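Local coordinates for protein ribonuclease J (Methanolobus psychrophilus R15, PDB 5HAB) that probably degrades RNA as an exoribonuclease of the beta-CASP branch of the metallo-beta-lactamase superfamily, at residues 85-90 with 114-119; 280-285 with 309-314; 411-416 with 442-447. The protein carries 1 engineered substitution. All blocks are in the same frame, centred on the assembly; numbering follows the deposited sequence.

The three contacts follow one another along the chain, each closing before the next opens. Contact 1 falls in the beta-lactamase superfamily range, contact 2 in the beta-CASP range and contact 3 in the RNA specificity range. They do not touch; their centres are 31 to 43 Å apart, and contacts 1 and 2 lie on opposite sides of the chain's centre. Contact 1 packs against strands 24-32 and 41-46, contact 2 borders the parallel sheet through strand 287-291, and contact 3 joins helices 413-423 and 435-447. They thus sample three separate parts of the chain, and contact 3 alone lies at an interface with other subunits.

Contact 1: 85-90 with 114-119; sequences PDDTIM and PKLAHR
The carboxylate of Asp87 and the isobutyl end of Leu116 meet from opposite directions. Leu116 CD1 lies over the carboxylate face, 4.0 Å from Asp87 CG. Leu116 CD2 comes in obliquely on the same side, 3.5 Å from Asp87 OD1. Methyl groups thus cover this face, and no hydrogen bond crosses here. With CG held between the backbone N and the carbonyl carbon (chi1 70°), Asp87 turns its carboxylate to the leucine. Tyr120 OH hydrogen-bonds Asp87 OD2, so the buried carboxylate has a polar partner. Two more flat groups lie on the 114-119 side. The His118 ring has Pro114 O at its edge, in plane. His118 CE1 in turn lies over the centre of one face of the Arg119 guanidinium, 3.9 Å above it. Arg119 NH1 is 5.4 Å from Asp87 OD2, too far for a salt bridge, and is hydrogen-bonded to Ser75 OG.

Leu116 CD1 also reaches Pro85, 3.6 Å from Pro85 O and 4.0 Å from Pro85 CG.

Leu116, on the short helix 113-116, thus packs against the loop before strand 96-102. Met41 of strand 41-46 touches Pro85, Asp87 and Leu116. Helix 75-81 adds Ile79 against Asp87 and Ser75 against Leu116.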
# COMPACT_ATOMS: atom_id res chain seq x y z
N PRO B 85 20.49 -2.93 -23.41
CA PRO B 85 19.52 -3.31 -24.45
C PRO B 85 20.04 -4.38 -25.39
O PRO B 85 21.21 -4.39 -25.75
CB PRO B 85 19.27 -1.99 -25.20
CG PRO B 85 20.32 -1.06 -24.75
CD PRO B 85 20.77 -1.48 -23.42
N ASP B 86 19.15 -5.29 -25.77
CA ASP B 86 19.47 -6.36 -26.70
C ASP B 86 19.42 -5.83 -28.12
O ASP B 86 18.39 -5.94 -28.79
CB ASP B 86 18.49 -7.52 -26.53
CG ASP B 86 18.87 -8.73 -27.34
OD1 ASP B 86 19.85 -8.67 -28.12
OD2 ASP B 86 18.19 -9.76 -27.20
N ASP B 87 20.53 -5.30 -28.60
CA ASP B 87 20.57 -4.69 -29.91
C ASP B 87 20.94 -5.67 -31.03
O ASP B 87 21.14 -5.26 -32.17
CB ASP B 87 21.54 -3.50 -29.91
CG ASP B 87 22.98 -3.93 -29.79
OD1 ASP B 87 23.25 -5.04 -29.30
OD2 ASP B 87 23.85 -3.13 -30.20
N THR B 88 21.02 -6.96 -30.71
CA THR B 88 21.29 -7.96 -31.73
C THR B 88 20.16 -7.97 -32.77
O THR B 88 20.38 -8.28 -33.95
CB THR B 88 21.44 -9.38 -31.13
OG1 THR B 88 20.21 -9.78 -30.52
CG2 THR B 88 22.55 -9.40 -30.09
N ILE B 89 18.96 -7.58 -32.33
CA ILE B 89 17.81 -7.47 -33.23
C ILE B 89 18.08 -6.51 -34.38
O ILE B 89 17.37 -6.52 -35.37
CB ILE B 89 16.55 -7.01 -32.48
CG1 ILE B 89 16.72 -5.56 -32.02
CG2 ILE B 89 16.24 -7.94 -31.32
CD1 ILE B 89 15.49 -4.72 -32.23
N MET B 90 19.09 -5.65 -34.23
CA MET B 90 19.38 -4.68 -35.28
C MET B 90 19.84 -5.38 -36.55
O MET B 90 19.84 -4.78 -37.62
CB MET B 90 20.43 -3.66 -34.82
CG MET B 90 19.97 -2.75 -33.69
SD MET B 90 18.53 -1.75 -34.13
CE MET B 90 19.23 -0.67 -35.38
N PRO B 114 29.49 2.67 -23.90
CA PRO B 114 30.80 2.01 -24.04
C PRO B 114 30.72 0.52 -24.38
O PRO B 114 31.76 -0.09 -24.63
CB PRO B 114 31.44 2.19 -22.66
CG PRO B 114 30.67 3.27 -22.00
CD PRO B 114 29.29 3.13 -22.51
N LYS B 115 29.53 -0.06 -24.36
CA LYS B 115 29.41 -1.49 -24.57
C LYS B 115 28.85 -1.85 -25.95
O LYS B 115 29.13 -2.92 -26.48
CB LYS B 115 28.54 -2.10 -23.48
CG LYS B 115 29.32 -2.49 -22.23
CD LYS B 115 30.66 -3.10 -22.59
CE LYS B 115 31.57 -3.20 -21.38
NZ LYS B 115 31.10 -4.22 -20.41
N LEU B 116 28.06 -0.95 -26.54
CA LEU B 116 27.39 -1.26 -27.80
C LEU B 116 27.71 -0.26 -28.92
O LEU B 116 27.59 -0.60 -30.10
CB LEU B 116 25.87 -1.31 -27.59
CG LEU B 116 25.29 -2.29 -26.57
CD1 LEU B 116 23.81 -2.02 -26.38
CD2 LEU B 116 25.53 -3.72 -26.99
N ALA B 117 28.09 0.97 -28.56
CA ALA B 117 28.26 2.00 -29.58
C ALA B 117 29.40 1.70 -30.56
O ALA B 117 29.33 2.07 -31.74
CB ALA B 117 28.48 3.35 -28.93
N HIS B 118 30.44 1.02 -30.09
CA HIS B 118 31.64 0.81 -30.89
C HIS B 118 31.43 -0.18 -32.04
O HIS B 118 32.30 -0.34 -32.89
CB HIS B 118 32.80 0.33 -30.01
CG HIS B 118 32.57 -1.00 -29.36
ND1 HIS B 118 32.65 -2.19 -30.05
CD2 HIS B 118 32.28 -1.33 -28.08
CE1 HIS B 118 32.40 -3.20 -29.23
NE2 HIS B 118 32.17 -2.70 -28.03
N ARG B 119 30.28 -0.85 -32.05
CA ARG B 119 29.96 -1.80 -33.11
C ARG B 119 29.28 -1.14 -34.30
O ARG B 119 29.10 -1.77 -35.34
CB ARG B 119 29.09 -2.93 -32.57
CG ARG B 119 29.87 -3.94 -31.76
CD ARG B 119 29.04 -5.16 -31.43
NE ARG B 119 29.75 -5.98 -30.46
CZ ARG B 119 29.54 -5.93 -29.15
NH1 ARG B 119 28.66 -5.07 -28.66
NH2 ARG B 119 30.23 -6.72 -28.33

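Contact 2: 280-285 with 309-314; sequences FAQEMG and DLPENV
Van der Waals packing joins Gln282 to Pro311. The two side chains run at a slant to each other, with Gln282 CG 3.8 Å from Pro311 CG. The glutamine bends at chi2 (-59°), which brings its amide to the CB edge of the ring, and Gln282 OE1 comes 3.3 Å from Pro311 CB. This is a carbon-oxygen contact at the edge of a partly exposed patch.

In the polar part two amides pack closely at a steep angle. Gln282 and Asn313 reach toward each other from opposite sides, and their amide planes stand nearly perpendicular, 82° apart. Pro288 of strand 287-291 touches both side chains.

A backbone bond shapes the 309-314 side. Pro311 opens a type I turn that ends at Val314, closed by Val314 N to Pro311 O at 3.2 Å. Asn313 is the third residue of that turn, and its side chain projects toward the helix. Gln282 lies in the last turn of helix 271-283.

The setting is an alpha/beta layer. Parallel neighbours 287-291 and 315-317 are linked through helix 293-304 in a beta-alpha-beta crossover. The contact ties the helix before the first strand to the loop entering the second, at the surface of the beta-CASP domain.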
# COMPACT_ATOMS: atom_id res chain seq x y z
N PHE B 280 23.21 27.78 -1.09
CA PHE B 280 22.68 27.77 0.26
C PHE B 280 23.80 27.68 1.30
O PHE B 280 23.70 28.28 2.37
CB PHE B 280 21.71 26.61 0.46
CG PHE B 280 20.48 26.72 -0.38
CD1 PHE B 280 19.97 27.96 -0.73
CD2 PHE B 280 19.83 25.58 -0.84
CE1 PHE B 280 18.84 28.07 -1.51
CE2 PHE B 280 18.69 25.68 -1.61
CZ PHE B 280 18.20 26.93 -1.95
N ALA B 281 24.85 26.94 0.97
CA ALA B 281 26.02 26.84 1.84
C ALA B 281 26.65 28.22 2.00
O ALA B 281 27.11 28.59 3.08
CB ALA B 281 27.02 25.85 1.30
N GLN B 282 26.67 28.97 0.90
CA GLN B 282 27.19 30.33 0.94
C GLN B 282 26.25 31.28 1.69
O GLN B 282 26.68 32.34 2.14
CB GLN B 282 27.47 30.85 -0.48
CG GLN B 282 28.59 30.11 -1.20
CD GLN B 282 29.94 30.19 -0.48
OE1 GLN B 282 30.79 31.01 -0.83
NE2 GLN B 282 30.15 29.32 0.51
N GLU B 283 24.98 30.92 1.80
CA GLU B 283 24.03 31.78 2.51
C GLU B 283 23.90 31.41 4.00
O GLU B 283 23.24 32.11 4.77
CB GLU B 283 22.66 31.73 1.80
CG GLU B 283 21.62 32.73 2.32
CD GLU B 283 20.34 32.73 1.50
OE1 GLU B 283 19.37 33.42 1.91
OE2 GLU B 283 20.28 32.02 0.47
N MET B 284 24.54 30.33 4.43
CA MET B 284 24.49 29.95 5.84
C MET B 284 25.85 29.87 6.54
O MET B 284 25.97 29.24 7.59
CB MET B 284 23.75 28.61 6.00
CG MET B 284 24.38 27.42 5.33
SD MET B 284 23.21 26.06 5.12
CE MET B 284 24.33 24.70 4.88
N GLY B 285 26.86 30.49 5.94
CA GLY B 285 28.19 30.57 6.52
C GLY B 285 28.93 29.27 6.72
O GLY B 285 29.75 29.13 7.63
N ASP B 309 28.44 28.23 -11.89
CA ASP B 309 29.48 29.02 -11.26
C ASP B 309 29.71 28.51 -9.84
O ASP B 309 28.75 28.21 -9.13
CB ASP B 309 29.09 30.50 -11.25
CG ASP B 309 30.28 31.42 -11.00
OD1 ASP B 309 31.43 30.98 -11.23
OD2 ASP B 309 30.06 32.57 -10.58
N LEU B 310 30.97 28.42 -9.43
CA LEU B 310 31.30 27.96 -8.09
C LEU B 310 32.07 29.04 -7.32
O LEU B 310 32.96 29.68 -7.86
CB LEU B 310 32.12 26.68 -8.15
CG LEU B 310 31.41 25.43 -8.69
CD1 LEU B 310 32.37 24.25 -8.71
CD2 LEU B 310 30.17 25.11 -7.88
N PRO B 311 31.71 29.23 -6.04
CA PRO B 311 32.42 30.17 -5.16
C PRO B 311 33.87 29.77 -4.94
O PRO B 311 34.22 28.61 -5.11
CB PRO B 311 31.62 30.11 -3.85
CG PRO B 311 30.92 28.79 -3.90
CD PRO B 311 30.61 28.55 -5.34
N GLU B 312 34.70 30.74 -4.55
CA GLU B 312 36.13 30.51 -4.39
C GLU B 312 36.46 29.45 -3.33
O GLU B 312 37.42 28.70 -3.48
CB GLU B 312 36.84 31.83 -4.05
CG GLU B 312 36.84 32.84 -5.19
CD GLU B 312 35.51 33.56 -5.36
OE1 GLU B 312 34.59 33.34 -4.55
OE2 GLU B 312 35.40 34.37 -6.31
N ASN B 313 35.67 29.40 -2.25
CA ASN B 313 35.99 28.51 -1.14
C ASN B 313 35.54 27.07 -1.37
O ASN B 313 35.75 26.21 -0.51
CB ASN B 313 35.40 29.04 0.17
CG ASN B 313 33.90 29.26 0.09
OD1 ASN B 313 33.23 28.78 -0.83
ND2 ASN B 313 33.36 29.98 1.06
N VAL B 314 34.91 26.80 -2.51
CA VAL B 314 34.43 25.46 -2.83
C VAL B 314 35.59 24.47 -2.84
O VAL B 314 36.69 24.78 -3.31
CB VAL B 314 33.66 25.42 -4.17
CG1 VAL B 314 34.60 25.55 -5.35
CG2 VAL B 314 32.84 24.14 -4.28

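Contact 3: 411-416 with 442-447; sequences AYREDH and IQMAED. With SO4 (sulfate ion), chain K.
The side chains of Arg413 and Met444 run antiparallel alongside each other, and their aliphatic stems make the tight half of the contact. Arg413 CG is 3.7 Å from Met444 CG. The methionine then bends at chi2 (-82°) and again at chi3, which carries its methyl to the buried His416: Met444 CE is 3.6 Å from His416 CB. The methyl lies obliquely to the imidazole. One face of that ring is packed by Ala411 CB, 3.8 Å above the plane, and Tyr441 meets the ring edge-to-face. Trp417 and Leu420 also touch Met444.

The start of helix 413-423 is fixed by a polar bond. Tyr412, the N-cap, gives its N-H to Asp415 OD2 at 2.8 Å, on the anti lone pair of that oxygen. Asp415 OD2 also accepts from Thr238 N.

The loose side begins where Arg413 turns at chi3 (-50°). Beyond the bend its guanidinium leaves Met444 and reaches a sulfate ion, probably from the crystallisation liquor. Sulfate O3 lies at the guanidinium edge, in the guanidinium plane, 3.2 Å from Arg413 NH2 in an almost straight bond (176°). Arg400 of the second subunit is salt-bridged to Glu414.

RNA comes within about 6 Å of the contact's nearest atom. One arginine thus serves both halves. Its stem is apolar, while its charged end and Lys395 of the second subunit form a site that accepts an anion; any role toward RNA is not established.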
# COMPACT_ATOMS: atom_id res chain seq x y z
N ALA B 411 7.59 14.15 -16.69
CA ALA B 411 6.29 14.74 -16.99
C ALA B 411 5.13 13.98 -16.34
O ALA B 411 5.10 12.75 -16.32
CB ALA B 411 6.09 14.80 -18.49
N TYR B 412 4.18 14.73 -15.81
CA TYR B 412 2.96 14.14 -15.26
C TYR B 412 1.91 14.04 -16.36
O TYR B 412 2.17 14.44 -17.50
CB TYR B 412 2.43 14.95 -14.07
CG TYR B 412 3.22 14.77 -12.79
CD1 TYR B 412 4.45 14.12 -12.80
CD2 TYR B 412 2.73 15.23 -11.58
CE1 TYR B 412 5.18 13.96 -11.63
CE2 TYR B 412 3.44 15.06 -10.40
CZ TYR B 412 4.67 14.43 -10.43
OH TYR B 412 5.39 14.26 -9.27
N ARG B 413 0.74 13.52 -16.03
CA ARG B 413 -0.32 13.28 -17.01
C ARG B 413 -0.67 14.52 -17.83
O ARG B 413 -0.76 14.45 -19.05
CB ARG B 413 -1.56 12.71 -16.30
CG ARG B 413 -2.71 12.39 -17.25
CD ARG B 413 -3.94 11.81 -16.56
NE ARG B 413 -3.62 10.69 -15.67
CZ ARG B 413 -3.93 10.63 -14.37
NH1 ARG B 413 -4.56 11.63 -13.78
NH2 ARG B 413 -3.59 9.55 -13.67
N GLU B 414 -0.87 15.66 -17.17
CA GLU B 414 -1.32 16.86 -17.87
C GLU B 414 -0.21 17.49 -18.71
O GLU B 414 -0.47 18.16 -19.72
CB GLU B 414 -1.87 17.89 -16.88
CG GLU B 414 -3.01 17.38 -16.02
CD GLU B 414 -4.10 16.70 -16.84
OE1 GLU B 414 -4.51 17.28 -17.86
OE2 GLU B 414 -4.55 15.61 -16.45
N ASP B 415 1.04 17.27 -18.30
CA ASP B 415 2.18 17.66 -19.11
C ASP B 415 2.15 16.90 -20.44
O ASP B 415 2.35 17.48 -21.51
CB ASP B 415 3.49 17.39 -18.37
CG ASP B 415 3.57 18.16 -17.06
OD1 ASP B 415 3.41 19.40 -17.10
OD2 ASP B 415 3.79 17.53 -16.00
N HIS B 416 1.87 15.60 -20.37
CA HIS B 416 1.73 14.79 -21.57
C HIS B 416 0.53 15.23 -22.39
O HIS B 416 0.57 15.21 -23.62
CB HIS B 416 1.61 13.31 -21.22
CG HIS B 416 2.92 12.67 -20.91
ND1 HIS B 416 3.92 12.56 -21.85
CD2 HIS B 416 3.40 12.10 -19.78
CE1 HIS B 416 4.96 11.95 -21.31
NE2 HIS B 416 4.67 11.65 -20.06
N ILE B 442 -1.66 5.11 -22.32
CA ILE B 442 -2.65 4.74 -23.33
C ILE B 442 -4.00 5.31 -22.95
O ILE B 442 -4.71 5.85 -23.81
CB ILE B 442 -2.72 3.21 -23.48
CG1 ILE B 442 -1.54 2.69 -24.30
CG2 ILE B 442 -4.06 2.78 -24.09
CD1 ILE B 442 -1.36 1.19 -24.22
N GLN B 443 -4.37 5.21 -21.68
CA GLN B 443 -5.67 5.76 -21.27
C GLN B 443 -5.71 7.28 -21.43
O GLN B 443 -6.69 7.85 -21.97
CB GLN B 443 -6.00 5.34 -19.83
CG GLN B 443 -6.27 3.84 -19.72
CD GLN B 443 -6.60 3.39 -18.32
OE1 GLN B 443 -5.84 3.62 -17.38
NE2 GLN B 443 -7.74 2.72 -18.18
N MET B 444 -4.64 7.94 -20.99
CA MET B 444 -4.54 9.39 -21.23
C MET B 444 -4.67 9.75 -22.73
O MET B 444 -5.43 10.66 -23.09
CB MET B 444 -3.22 9.93 -20.67
CG MET B 444 -3.06 11.44 -20.76
SD MET B 444 -2.51 12.04 -22.38
CE MET B 444 -0.97 11.15 -22.56
N ALA B 445 -3.95 9.05 -23.59
CA ALA B 445 -3.94 9.36 -25.02
C ALA B 445 -5.29 9.10 -25.66
O ALA B 445 -5.71 9.84 -26.55
CB ALA B 445 -2.85 8.56 -25.74
N GLU B 446 -5.97 8.05 -25.20
CA GLU B 446 -7.34 7.80 -25.66
C GLU B 446 -8.24 8.97 -25.30
O GLU B 446 -9.07 9.39 -26.11
CB GLU B 446 -7.89 6.50 -25.07
CG GLU B 446 -7.24 5.24 -25.63
CD GLU B 446 -7.72 3.98 -24.93
OE1 GLU B 446 -7.74 2.91 -25.58
OE2 GLU B 446 -8.07 4.05 -23.74
N ASP B 447 -8.07 9.52 -24.09
CA ASP B 447 -8.83 10.73 -23.75
C ASP B 447 -8.52 11.87 -24.72
O ASP B 447 -9.37 12.72 -24.98
CB ASP B 447 -8.55 11.18 -22.32
CG ASP B 447 -9.16 10.26 -21.28
OD1 ASP B 447 -10.01 9.43 -21.66
OD2 ASP B 447 -8.78 10.38 -20.09
S SO4 K . -5.73 9.46 -10.41
O1 SO4 K . -6.06 9.21 -9.01
O2 SO4 K . -6.35 10.70 -10.85
O3 SO4 K . -4.28 9.56 -10.54
O4 SO4 K . -6.22 8.35 -11.23